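PDB 2X12: fimbriae-associated protein FAP1 from Streptococcus parasanguinis, which probably serves as a serine-rich, cell-wall-anchored fimbrial adhesin in bacterial attachment and biofilm formation. Local coordinates for residues A[197-202]-A[263-268]; A[209-214]-A[294-299]; A[237-242]-A[257-262]; A[301-306]-A[322-327]. All coordinates share one frame; numbering follows the deposited sequence.

Contact 1 (A[197-202]-A[263-268])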
loop_
_atom_site.group_PDB
_atom_site.type_symbol
_atom_site.label_atom_id
_atom_site.label_comp_id
_atom_site.label_asym_id
_atom_site.label_seq_id
_atom_site.Cartn_x
_atom_site.Cartn_y
_atom_site.Cartn_z
ATOM N N TYR A 197 8.113 -2.655 0.704
ATOM C CA TYR A 197 7.598 -3.247 1.931
ATOM C C TYR A 197 8.701 -3.990 2.683
ATOM O O TYR A 197 9.427 -4.776 2.098
ATOM C CB TYR A 197 6.490 -4.222 1.544
ATOM C CG TYR A 197 5.698 -4.900 2.656
ATOM C CD1 TYR A 197 5.307 -4.231 3.802
ATOM C CD2 TYR A 197 5.258 -6.201 2.498
ATOM C CE1 TYR A 197 4.504 -4.860 4.762
ATOM C CE2 TYR A 197 4.458 -6.845 3.455
ATOM C CZ TYR A 197 4.085 -6.182 4.594
ATOM O OH TYR A 197 3.326 -6.851 5.559
ATOM N N ASP A 198 8.828 -3.722 3.979
ATOM C CA ASP A 198 9.803 -4.398 4.846
ATOM C C ASP A 198 9.213 -4.883 6.157
ATOM O O ASP A 198 9.300 -4.227 7.169
ATOM C CB ASP A 198 10.959 -3.451 5.169
ATOM C CG ASP A 198 12.027 -4.118 5.997
ATOM O OD1 ASP A 198 12.149 -5.369 5.928
ATOM O OD2 ASP A 198 12.736 -3.395 6.727
ATOM N N PRO A 199 8.615 -6.046 6.155
ATOM C CA PRO A 199 7.996 -6.521 7.373
ATOM C C PRO A 199 9.004 -7.143 8.323
ATOM O O PRO A 199 8.687 -7.531 9.420
ATOM C CB PRO A 199 6.990 -7.546 6.859
ATOM C CG PRO A 199 7.520 -7.983 5.594
ATOM C CD PRO A 199 8.199 -6.822 4.992
ATOM N N THR A 200 10.225 -7.196 7.862
ATOM C CA THR A 200 11.337 -7.769 8.551
ATOM C C THR A 200 11.516 -7.318 9.965
ATOM O O THR A 200 12.052 -8.068 10.767
ATOM C CB THR A 200 12.563 -7.441 7.718
ATOM O OG1 THR A 200 12.649 -8.463 6.733
ATOM C CG2 THR A 200 13.897 -7.275 8.525
ATOM N N THR A 201 11.091 -6.105 10.301
ATOM C CA THR A 201 11.305 -5.661 11.693
ATOM C C THR A 201 10.115 -6.032 12.586
ATOM O O THR A 201 10.285 -6.500 13.705
ATOM C CB THR A 201 11.645 -4.168 11.796
ATOM O OG1 THR A 201 12.627 -3.875 10.811
ATOM C CG2 THR A 201 12.233 -3.803 13.207
ATOM N N ILE A 202 8.911 -5.866 12.079
ATOM C CA ILE A 202 7.759 -6.346 12.795
ATOM C C ILE A 202 7.883 -7.844 13.049
ATOM O O ILE A 202 7.636 -8.282 14.158
ATOM C CB ILE A 202 6.482 -6.077 12.001
ATOM C CG1 ILE A 202 6.230 -4.571 11.886
ATOM C CG2 ILE A 202 5.307 -6.759 12.641
ATOM C CD1 ILE A 202 6.818 -3.970 10.639
ATOM N N LYS A 263 10.183 -18.336 1.614
ATOM C CA LYS A 263 10.577 -19.032 2.825
ATOM C C LYS A 263 10.915 -17.979 3.823
ATOM O O LYS A 263 11.832 -17.214 3.628
ATOM C CB LYS A 263 11.747 -20.036 2.658
ATOM C CG LYS A 263 11.558 -21.310 3.570
ATOM C CD LYS A 263 12.738 -22.300 3.561
ATOM C CE LYS A 263 13.910 -21.860 4.508
ATOM N NZ LYS A 263 14.958 -22.917 4.786
ATOM N N GLY A 264 10.140 -17.911 4.883
ATOM C CA GLY A 264 10.434 -16.982 5.958
ATOM C C GLY A 264 9.886 -15.629 5.620
ATOM O O GLY A 264 9.012 -15.515 4.768
ATOM N N VAL A 265 10.414 -14.609 6.284
ATOM C CA VAL A 265 9.951 -13.227 6.126
ATOM C C VAL A 265 11.041 -12.404 5.449
ATOM O O VAL A 265 12.177 -12.440 5.871
ATOM C CB VAL A 265 9.628 -12.653 7.535
ATOM C CG1 VAL A 265 9.234 -11.198 7.468
ATOM C CG2 VAL A 265 8.518 -13.454 8.173
ATOM N N THR A 266 10.700 -11.681 4.390
ATOM C CA THR A 266 11.698 -10.847 3.691
ATOM C C THR A 266 11.080 -9.553 3.194
ATOM O O THR A 266 9.843 -9.451 3.096
ATOM C CB THR A 266 12.258 -11.527 2.415
ATOM O OG1 THR A 266 11.230 -11.578 1.415
ATOM C CG2 THR A 266 12.789 -12.922 2.688
ATOM N N LYS A 267 11.963 -8.606 2.849
ATOM C CA LYS A 267 11.624 -7.398 2.095
ATOM C C LYS A 267 10.915 -7.786 0.851
ATOM O O LYS A 267 11.188 -8.828 0.325
ATOM C CB LYS A 267 12.883 -6.663 1.654
ATOM C CG LYS A 267 13.653 -6.031 2.803
ATOM C CD LYS A 267 14.877 -5.237 2.314
ATOM C CE LYS A 267 15.472 -4.371 3.466
ATOM N NZ LYS A 267 16.857 -3.869 3.150
ATOM N N HIS A 268 10.041 -6.930 0.351
ATOM C CA HIS A 268 9.380 -7.181 -0.914
ATOM C C HIS A 268 9.236 -5.916 -1.688
ATOM O O HIS A 268 9.282 -4.864 -1.106
ATOM C CB HIS A 268 8.024 -7.750 -0.655
ATOM C CG HIS A 268 8.061 -9.122 -0.091
ATOM N ND1 HIS A 268 8.368 -10.225 -0.859
ATOM C CD2 HIS A 268 7.836 -9.582 1.164
ATOM C CE1 HIS A 268 8.317 -11.309 -0.100
ATOM N NE2 HIS A 268 7.999 -10.948 1.133
#
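Tyr-197 and His-268 form an antiparallel hydrogen-bonded pair where strand 190-197 ends and strand 268-276 begins. His-268 N donates to Tyr-197 O at 2.8 Å, and Tyr-197 N donates to His-268 O at 3.1 Å. Beyond this pair both chains are loop. The Lys-267 side chain lies against Asp-198. Its CB lies 4.0 Å from Tyr-197 O. CG is turned anti to its own carbonyl carbon (chi1 -69°) and lies 4.1 Å from Asp-198 CG. The rest of the chain runs extended, and NZ ends 5.5 Å from Asp-198 OD2. That is too far for a salt bridge, so any attraction is long-range. Pro-199 packs between the Tyr-197 ring and the other segment. Its CD sits over the centre of the Tyr-197 ring and 3.6 Å from Thr-266 O. Its CG meets Val-265 CG1 at 4.1 Å, the two side chains lying alongside and running opposite ways. The polar ends of the paired aromatic residues point to other parts of the fold: Tyr-197 OH bonds Ala-329 O and Thr-294 OG1, and His-268 ND1 bonds Asp-236 OD2. Two backbone bonds thus join the strand ends, the loop residues beyond meet mainly through carbon contacts, and the charged pair probably adds little.

Contact 2 (A[209-214]-A[294-299])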
loop_
_atom_site.group_PDB
_atom_site.type_symbol
_atom_site.label_atom_id
_atom_site.label_comp_id
_atom_site.label_asym_id
_atom_site.label_seq_id
_atom_site.Cartn_x
_atom_site.Cartn_y
_atom_site.Cartn_z
ATOM N N LYS A 209 11.102 -18.505 10.498
ATOM C CA LYS A 209 12.001 -18.836 9.391
ATOM C C LYS A 209 11.506 -20.023 8.534
ATOM O O LYS A 209 11.843 -20.101 7.341
ATOM C CB LYS A 209 13.442 -19.110 9.899
ATOM C CG LYS A 209 14.249 -17.834 10.404
ATOM C CD LYS A 209 15.755 -18.126 10.788
ATOM C CE LYS A 209 15.905 -19.481 11.593
ATOM N NZ LYS A 209 17.217 -19.768 12.308
ATOM N N THR A 210 10.736 -20.947 9.120
ATOM C CA THR A 210 10.316 -22.144 8.376
ATOM C C THR A 210 9.021 -21.937 7.617
ATOM O O THR A 210 8.557 -22.824 6.932
ATOM C CB THR A 210 10.149 -23.384 9.294
ATOM O OG1 THR A 210 9.127 -23.155 10.264
ATOM C CG2 THR A 210 11.436 -23.693 10.010
ATOM N N LEU A 211 8.425 -20.762 7.735
ATOM C CA LEU A 211 7.096 -20.577 7.200
ATOM C C LEU A 211 7.106 -20.202 5.757
ATOM O O LEU A 211 8.096 -19.703 5.255
ATOM C CB LEU A 211 6.375 -19.492 7.965
ATOM C CG LEU A 211 6.004 -19.851 9.383
ATOM C CD1 LEU A 211 5.277 -18.635 10.002
ATOM C CD2 LEU A 211 5.161 -21.120 9.391
ATOM N N LYS A 212 5.973 -20.409 5.103
ATOM C CA LYS A 212 5.838 -20.110 3.703
ATOM C C LYS A 212 4.899 -18.956 3.577
ATOM O O LYS A 212 3.693 -19.134 3.485
ATOM C CB LYS A 212 5.380 -21.343 2.957
ATOM C CG LYS A 212 6.595 -22.142 2.454
ATOM C CD LYS A 212 6.338 -23.692 2.145
ATOM C CE LYS A 212 7.667 -24.415 1.583
ATOM N NZ LYS A 212 8.125 -25.682 2.327
ATOM N N THR A 213 5.473 -17.769 3.571
ATOM C CA THR A 213 4.702 -16.557 3.652
ATOM C C THR A 213 4.200 -16.038 2.322
ATOM O O THR A 213 4.807 -16.266 1.269
ATOM C CB THR A 213 5.516 -15.439 4.322
ATOM O OG1 THR A 213 6.582 -15.032 3.464
ATOM C CG2 THR A 213 6.100 -15.968 5.623
ATOM N N TYR A 214 3.075 -15.339 2.405
ATOM C CA TYR A 214 2.499 -14.652 1.283
ATOM C C TYR A 214 2.526 -13.148 1.515
ATOM O O TYR A 214 2.291 -12.687 2.635
ATOM C CB TYR A 214 1.059 -15.057 1.104
ATOM C CG TYR A 214 0.878 -16.347 0.398
ATOM C CD1 TYR A 214 0.609 -17.477 1.099
ATOM C CD2 TYR A 214 0.952 -16.440 -0.971
ATOM C CE1 TYR A 214 0.428 -18.696 0.475
ATOM C CE2 TYR A 214 0.767 -17.669 -1.626
ATOM C CZ TYR A 214 0.499 -18.797 -0.865
ATOM O OH TYR A 214 0.311 -20.052 -1.346
ATOM N N THR A 294 1.462 -8.991 5.148
ATOM C CA THR A 294 1.962 -10.334 5.095
ATOM C C THR A 294 0.970 -11.290 5.745
ATOM O O THR A 294 0.313 -10.916 6.716
ATOM C CB THR A 294 3.259 -10.428 5.870
ATOM O OG1 THR A 294 4.333 -9.753 5.155
ATOM C CG2 THR A 294 3.594 -11.845 6.066
ATOM N N THR A 295 0.830 -12.511 5.214
ATOM C CA THR A 295 0.212 -13.603 5.974
ATOM C C THR A 295 1.169 -14.769 6.135
ATOM O O THR A 295 1.867 -15.091 5.238
ATOM C CB THR A 295 -1.058 -14.182 5.362
ATOM O OG1 THR A 295 -0.770 -14.660 4.070
ATOM C CG2 THR A 295 -2.128 -13.189 5.291
ATOM N N LEU A 296 1.119 -15.435 7.275
ATOM C CA LEU A 296 2.024 -16.495 7.609
ATOM C C LEU A 296 1.736 -17.768 6.879
ATOM O O LEU A 296 2.644 -18.554 6.718
ATOM C CB LEU A 296 1.980 -16.748 9.097
ATOM C CG LEU A 296 2.365 -15.450 9.835
ATOM C CD1 LEU A 296 2.490 -15.605 11.345
ATOM C CD2 LEU A 296 3.662 -14.904 9.310
ATOM N N SER A 297 0.513 -18.020 6.423
ATOM C CA SER A 297 0.322 -19.270 5.672
ATOM C C SER A 297 -0.733 -19.246 4.620
ATOM O O SER A 297 -0.594 -19.954 3.645
ATOM C CB SER A 297 -0.000 -20.422 6.608
ATOM O OG SER A 297 -1.390 -20.640 6.620
ATOM N N ASP A 298 -1.775 -18.454 4.858
ATOM C CA ASP A 298 -2.988 -18.456 4.057
ATOM C C ASP A 298 -2.932 -17.390 2.971
ATOM O O ASP A 298 -2.725 -16.213 3.273
ATOM C CB ASP A 298 -4.177 -18.158 4.991
ATOM C CG ASP A 298 -5.561 -18.474 4.352
ATOM O OD1 ASP A 298 -5.668 -18.731 3.126
ATOM O OD2 ASP A 298 -6.566 -18.478 5.098
ATOM N N PRO A 299 -3.173 -17.771 1.707
ATOM C CA PRO A 299 -3.179 -16.816 0.565
ATOM C C PRO A 299 -4.488 -16.083 0.306
ATOM O O PRO A 299 -4.564 -15.299 -0.658
ATOM C CB PRO A 299 -2.913 -17.720 -0.627
ATOM C CG PRO A 299 -3.553 -18.997 -0.255
ATOM C CD PRO A 299 -3.353 -19.155 1.237
#
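Thr-294 and Thr-295 meet Tyr-214 at one end of the antiparallel pairing of strands 212-220 and 287-295. Strand 212-220 also pairs with strand 254-263, so it lies between two neighbours in this sheet. Thr-294 places CG2 3.8 Å from Tyr-214 O. Its OG1 bonds Tyr-197 OH, at the end of strand 190-197. Thr-295 is the hydrogen-bonded partner of Tyr-214. Tyr-214 N donates to Thr-295 O at 3.1 Å, and Thr-295 N donates to Tyr-214 O at 3.0 Å. Both bonds are close to straight. The side chains of this pair share a face of the sheet, and Thr-295 OG1 comes 3.5 Å from Tyr-214 CB. At Leu-296 the strand gives way to a turn. Its CB touches Leu-211 CD1 at 3.9 Å, a small apolar contact at the margin. Ser-297 then brings its backbone O into the plane of the Tyr-214 ring, at the edge, 3.6 Å from CE1. Asp-298 closes the turn by accepting a bond from Thr-295 OG1 to its backbone O. That hydroxyl is placed for this by a chi1 of 58°, which sets it between its own backbone N and carbonyl carbon. Pro-299 follows and lies on the tyrosine. The ring is therefore met at its rim by one residue of the turn and on a face by another. This last approach is a CH-pi contact: Pro-299 CB stands 3.6 Å from the centroid of the Tyr-214 ring, 13° off the ring normal.

Contact 3 (A[237-242]-A[257-262])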
loop_
_atom_site.group_PDB
_atom_site.type_symbol
_atom_site.label_atom_id
_atom_site.label_comp_id
_atom_site.label_asym_id
_atom_site.label_seq_id
_atom_site.Cartn_x
_atom_site.Cartn_y
_atom_site.Cartn_z
ATOM N N GLY A 237 8.517 -8.888 -8.869
ATOM C CA GLY A 237 8.488 -9.175 -10.299
ATOM C C GLY A 237 7.632 -10.341 -10.735
ATOM O O GLY A 237 7.625 -10.661 -11.940
ATOM N N ALA A 238 6.948 -10.995 -9.786
ATOM C CA ALA A 238 6.152 -12.171 -10.099
ATOM C C ALA A 238 4.685 -11.754 -10.102
ATOM O O ALA A 238 4.343 -10.695 -9.585
ATOM C CB ALA A 238 6.422 -13.258 -9.116
ATOM N N ALA A 239 3.814 -12.572 -10.692
ATOM C CA ALA A 239 2.373 -12.246 -10.759
ATOM C C ALA A 239 1.627 -12.420 -9.399
ATOM O O ALA A 239 2.230 -12.850 -8.399
ATOM C CB ALA A 239 1.682 -13.028 -11.912
ATOM N N THR A 240 0.341 -12.047 -9.418
ATOM C CA THR A 240 -0.550 -12.039 -8.280
ATOM C C THR A 240 -1.990 -12.565 -8.575
ATOM O O THR A 240 -2.501 -12.416 -9.672
ATOM C CB THR A 240 -0.712 -10.595 -7.795
ATOM O OG1 THR A 240 -1.209 -9.771 -8.867
ATOM C CG2 THR A 240 0.624 -10.054 -7.335
ATOM N N ASN A 241 -2.654 -13.159 -7.579
ATOM C CA ASN A 241 -4.097 -13.441 -7.668
ATOM C C ASN A 241 -4.860 -12.363 -6.950
ATOM O O ASN A 241 -4.424 -11.889 -5.893
ATOM C CB ASN A 241 -4.457 -14.771 -7.017
ATOM C CG ASN A 241 -3.806 -15.942 -7.719
ATOM O OD1 ASN A 241 -3.946 -16.121 -8.954
ATOM N ND2 ASN A 241 -3.066 -16.733 -6.961
ATOM N N PRO A 242 -5.988 -11.937 -7.521
ATOM C CA PRO A 242 -6.805 -10.954 -6.861
ATOM C C PRO A 242 -7.730 -11.628 -5.838
ATOM O O PRO A 242 -8.272 -12.696 -6.098
ATOM C CB PRO A 242 -7.586 -10.338 -8.016
ATOM C CG PRO A 242 -7.720 -11.387 -8.942
ATOM C CD PRO A 242 -6.492 -12.219 -8.862
ATOM N N VAL A 257 -2.599 -10.643 -4.243
ATOM C CA VAL A 257 -1.778 -11.469 -3.368
ATOM C C VAL A 257 -0.780 -12.227 -4.210
ATOM O O VAL A 257 -1.067 -12.541 -5.356
ATOM C CB VAL A 257 -2.614 -12.453 -2.602
ATOM C CG1 VAL A 257 -1.725 -13.411 -1.892
ATOM C CG2 VAL A 257 -3.463 -11.717 -1.632
ATOM N N SER A 258 0.396 -12.512 -3.669
ATOM C CA SER A 258 1.403 -13.182 -4.482
ATOM C C SER A 258 0.987 -14.618 -4.828
ATOM O O SER A 258 0.281 -15.312 -4.047
ATOM C CB SER A 258 2.745 -13.213 -3.774
ATOM O OG SER A 258 2.611 -13.764 -2.506
ATOM N N LYS A 259 1.405 -15.045 -6.012
ATOM C CA LYS A 259 1.121 -16.384 -6.460
ATOM C C LYS A 259 2.043 -17.340 -5.746
ATOM O O LYS A 259 1.649 -18.466 -5.409
ATOM C CB LYS A 259 1.298 -16.511 -7.974
ATOM C CG LYS A 259 0.050 -16.073 -8.754
ATOM C CD LYS A 259 -0.145 -16.706 -10.175
ATOM C CE LYS A 259 -1.104 -15.781 -11.034
ATOM N NZ LYS A 259 -1.443 -16.303 -12.399
ATOM N N GLY A 260 3.270 -16.890 -5.504
ATOM C CA GLY A 260 4.248 -17.714 -4.807
ATOM C C GLY A 260 4.467 -17.254 -3.374
ATOM O O GLY A 260 4.146 -16.096 -2.986
ATOM N N THR A 261 5.042 -18.159 -2.594
ATOM C CA THR A 261 5.407 -17.869 -1.214
ATOM C C THR A 261 6.907 -17.547 -1.084
ATOM O O THR A 261 7.691 -17.611 -2.031
ATOM C CB THR A 261 5.067 -19.081 -0.316
ATOM O OG1 THR A 261 5.735 -20.272 -0.801
ATOM C CG2 THR A 261 3.577 -19.321 -0.298
ATOM N N THR A 262 7.303 -17.219 0.124
ATOM C CA THR A 262 8.678 -16.873 0.406
ATOM C C THR A 262 9.085 -17.595 1.655
ATOM O O THR A 262 8.413 -17.477 2.666
ATOM C CB THR A 262 8.758 -15.380 0.638
ATOM O OG1 THR A 262 8.481 -14.744 -0.605
ATOM C CG2 THR A 262 10.105 -14.971 1.110
#
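Asn-241 and Val-257 make the central backbone pair of this contact. Asn-241 N donates to Val-257 O at 2.8 Å, and Val-257 N donates to Asn-241 O at the same 2.8 Å. The second bond is almost straight, at 175°. Thr-240 and Ser-258 follow as a non-hydrogen-bonded pair, their side chains diverging. One step further, Lys-259 N gives a weak bond of 3.3 Å to Ala-239 O. The Lys-259 side chain then runs extended and meets the Asn-241 side chain at about a right angle. Its CG lies 3.7 Å from Asn-241 ND2, and its CE lies 3.5 Å from Asn-241 OD1. The carbon chain, rather than the ammonium group, does this touching. CE also reaches Ala-239 CB at 4.0 Å. In the next shell, Ser-258 OG donates to Gly-260 O at 2.8 Å, linking Ser-258 to the backbone two residues on. The same OG bonds the backbone N of Thr-215 on strand 212-220. Thr-240 OG1 bonds Val-233 O, which fixes the other segment to the preceding strand. Tyr-214 packs against Val-257 and Ser-258. The arrangement is that of an antiparallel beta hairpin, here strands 240-243 and 254-263, at the end where the two chains part.

Contact 4 (A[301-306]-A[322-327])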
loop_
_atom_site.group_PDB
_atom_site.type_symbol
_atom_site.label_atom_id
_atom_site.label_comp_id
_atom_site.label_asym_id
_atom_site.label_seq_id
_atom_site.Cartn_x
_atom_site.Cartn_y
_atom_site.Cartn_z
ATOM N N PHE A 301 -6.717 -13.482 1.719
ATOM C CA PHE A 301 -6.933 -12.441 2.709
ATOM C C PHE A 301 -7.287 -11.093 2.115
ATOM O O PHE A 301 -6.928 -10.823 0.990
ATOM C CB PHE A 301 -5.709 -12.319 3.602
ATOM C CG PHE A 301 -4.456 -11.998 2.877
ATOM C CD1 PHE A 301 -3.699 -13.002 2.319
ATOM C CD2 PHE A 301 -4.023 -10.723 2.791
ATOM C CE1 PHE A 301 -2.533 -12.727 1.664
ATOM C CE2 PHE A 301 -2.854 -10.436 2.143
ATOM C CZ PHE A 301 -2.095 -11.445 1.588
ATOM N N TYR A 302 -7.991 -10.269 2.890
ATOM C CA TYR A 302 -8.405 -8.961 2.407
ATOM C C TYR A 302 -8.186 -8.022 3.549
ATOM O O TYR A 302 -8.962 -8.011 4.478
ATOM C CB TYR A 302 -9.862 -9.002 1.980
ATOM C CG TYR A 302 -10.414 -7.805 1.230
ATOM C CD1 TYR A 302 -10.320 -7.702 -0.132
ATOM C CD2 TYR A 302 -11.115 -6.831 1.874
ATOM C CE1 TYR A 302 -10.841 -6.629 -0.807
ATOM C CE2 TYR A 302 -11.666 -5.754 1.186
ATOM C CZ TYR A 302 -11.521 -5.664 -0.141
ATOM O OH TYR A 302 -12.108 -4.605 -0.796
ATOM N N GLU A 303 -7.074 -7.306 3.514
ATOM C CA GLU A 303 -6.715 -6.343 4.541
ATOM C C GLU A 303 -6.743 -4.997 3.862
ATOM O O GLU A 303 -5.744 -4.528 3.298
ATOM C CB GLU A 303 -5.344 -6.682 5.093
ATOM C CG GLU A 303 -5.280 -8.081 5.706
ATOM C CD GLU A 303 -6.227 -8.271 6.920
ATOM O OE1 GLU A 303 -6.686 -7.219 7.474
ATOM O OE2 GLU A 303 -6.513 -9.463 7.280
ATOM N N ASP A 304 -7.973 -4.479 3.804
ATOM C CA ASP A 304 -8.268 -3.072 3.520
ATOM C C ASP A 304 -7.923 -2.469 4.830
ATOM O O ASP A 304 -7.505 -3.221 5.738
ATOM C CB ASP A 304 -9.748 -2.872 3.213
ATOM C CG ASP A 304 -10.677 -3.352 4.338
ATOM O OD1 ASP A 304 -10.189 -3.624 5.449
ATOM O OD2 ASP A 304 -11.929 -3.438 4.115
ATOM N N GLY A 305 -8.101 -1.180 5.022
ATOM C CA GLY A 305 -7.721 -0.656 6.339
ATOM C C GLY A 305 -8.903 -0.384 7.208
ATOM O O GLY A 305 -8.910 0.588 7.962
ATOM N N SER A 306 -9.932 -1.201 7.096
ATOM C CA SER A 306 -11.217 -0.738 7.568
ATOM C C SER A 306 -11.301 -0.679 9.081
ATOM O O SER A 306 -12.091 0.068 9.590
ATOM C CB SER A 306 -12.334 -1.599 7.020
ATOM O OG SER A 306 -12.025 -2.956 7.200
ATOM N N ILE A 322 -5.676 -2.413 12.192
ATOM C CA ILE A 322 -5.984 -3.654 12.873
ATOM C C ILE A 322 -6.379 -4.678 11.818
ATOM O O ILE A 322 -7.210 -4.406 10.912
ATOM C CB ILE A 322 -7.134 -3.499 13.856
ATOM C CG1 ILE A 322 -6.689 -2.704 15.093
ATOM C CG2 ILE A 322 -7.678 -4.875 14.273
ATOM C CD1 ILE A 322 -7.802 -1.835 15.735
ATOM N N ALA A 323 -5.815 -5.874 11.932
ATOM C CA ALA A 323 -6.006 -6.831 10.878
ATOM C C ALA A 323 -7.434 -7.269 10.925
ATOM O O ALA A 323 -8.031 -7.304 11.995
ATOM C CB ALA A 323 -5.073 -7.988 11.057
ATOM N N ASN A 324 -7.998 -7.557 9.759
ATOM C CA ASN A 324 -9.362 -8.075 9.686
ATOM C C ASN A 324 -9.382 -9.529 10.176
ATOM O O ASN A 324 -10.325 -9.985 10.799
ATOM C CB ASN A 324 -9.921 -7.946 8.250
ATOM C CG ASN A 324 -10.139 -6.492 7.829
ATOM O OD1 ASN A 324 -10.425 -5.627 8.663
ATOM N ND2 ASN A 324 -9.979 -6.208 6.538
ATOM N N ASP A 325 -8.311 -10.236 9.871
ATOM C CA ASP A 325 -8.131 -11.592 10.287
ATOM C C ASP A 325 -6.653 -11.888 10.522
ATOM O O ASP A 325 -6.089 -11.569 11.576
ATOM C CB ASP A 325 -8.679 -12.556 9.215
ATOM C CG ASP A 325 -9.934 -13.326 9.684
ATOM O OD1 ASP A 325 -11.016 -13.097 9.024
ATOM O OD2 ASP A 325 -9.814 -14.138 10.681
ATOM N N SER A 326 -6.024 -12.450 9.495
ATOM C CA SER A 326 -4.806 -13.224 9.642
ATOM C C SER A 326 -3.629 -12.499 9.015
ATOM O O SER A 326 -2.492 -13.008 9.001
ATOM C CB SER A 326 -5.013 -14.584 8.967
ATOM O OG SER A 326 -5.284 -14.362 7.592
ATOM N N GLY A 327 -3.925 -11.328 8.464
ATOM C CA GLY A 327 -2.909 -10.441 7.956
ATOM C C GLY A 327 -2.112 -9.861 9.096
ATOM O O GLY A 327 -2.595 -9.778 10.245
#
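Glu-303 and Asn-324 join two loops at the base of the small hairpin of strands 307-311 and 318-322. The Glu-303 carboxylate receives backbone N-H groups of the second loop. Asn-324 N gives a nearly straight bond of 2.7 Å to Glu-303 OE1, and Asp-325 N bonds Glu-303 OE2 at 3.2 Å. Each oxygen uses its syn lone pair. Gly-327 N adds a weak bond to OE2. A bend at chi2 (-62°) turns the carboxylate toward these donors. Asn-324 answers with its side chain. ND2 donates to Tyr-302 O at 2.9 Å and to Asp-304 OD1 at 2.8 Å. Both acceptors lie in the amide plane, which fixes the amide's rotation. The carboxylate of Asp-304 stands nearly perpendicular to that amide (84°), and ND2 meets OD1 from above the carboxylate plane. OD1 also accepts from Ser-306 N at 2.9 Å and from Ser-306 OG at 2.6 Å. OD2 is bonded by Asn-249 and Ser-251. With so many donors around it, Asp-304 probably stays ionised. The loops entering and leaving the beta hairpin are thus joined by the buried Glu-303 carboxylate, which receives backbone N-H groups, and by Asp-304, whose bond from Ser-306 N forms an Asx turn just before strand 307-311.

From the N terminus, residues 197-202 leave strand 190-197 and residues 209-214 enter strand 212-220. Both wait for later partners. Contact 3 (237-242 with 257-262) closes first, as a hairpin nested inside the loops of contacts 1 and 2. Contact 1 closes next at 263-268, and contact 2 at 294-299. Their segments alternate, so these two cross. Contact 4 (301-306 with 322-327) follows in series. Contact 1 joins strand ends in the five-stranded sheet, and its Gly-264 reaches Leu-211 and Thr-213 of contact 2, tying the two large sheets. Contacts 2 and 3 share the other sheet, linked by a probable hydrogen bond from Thr-262 N to Thr-213 O. Phe-301 of contact 4 packs on Thr-295 and Val-257 there.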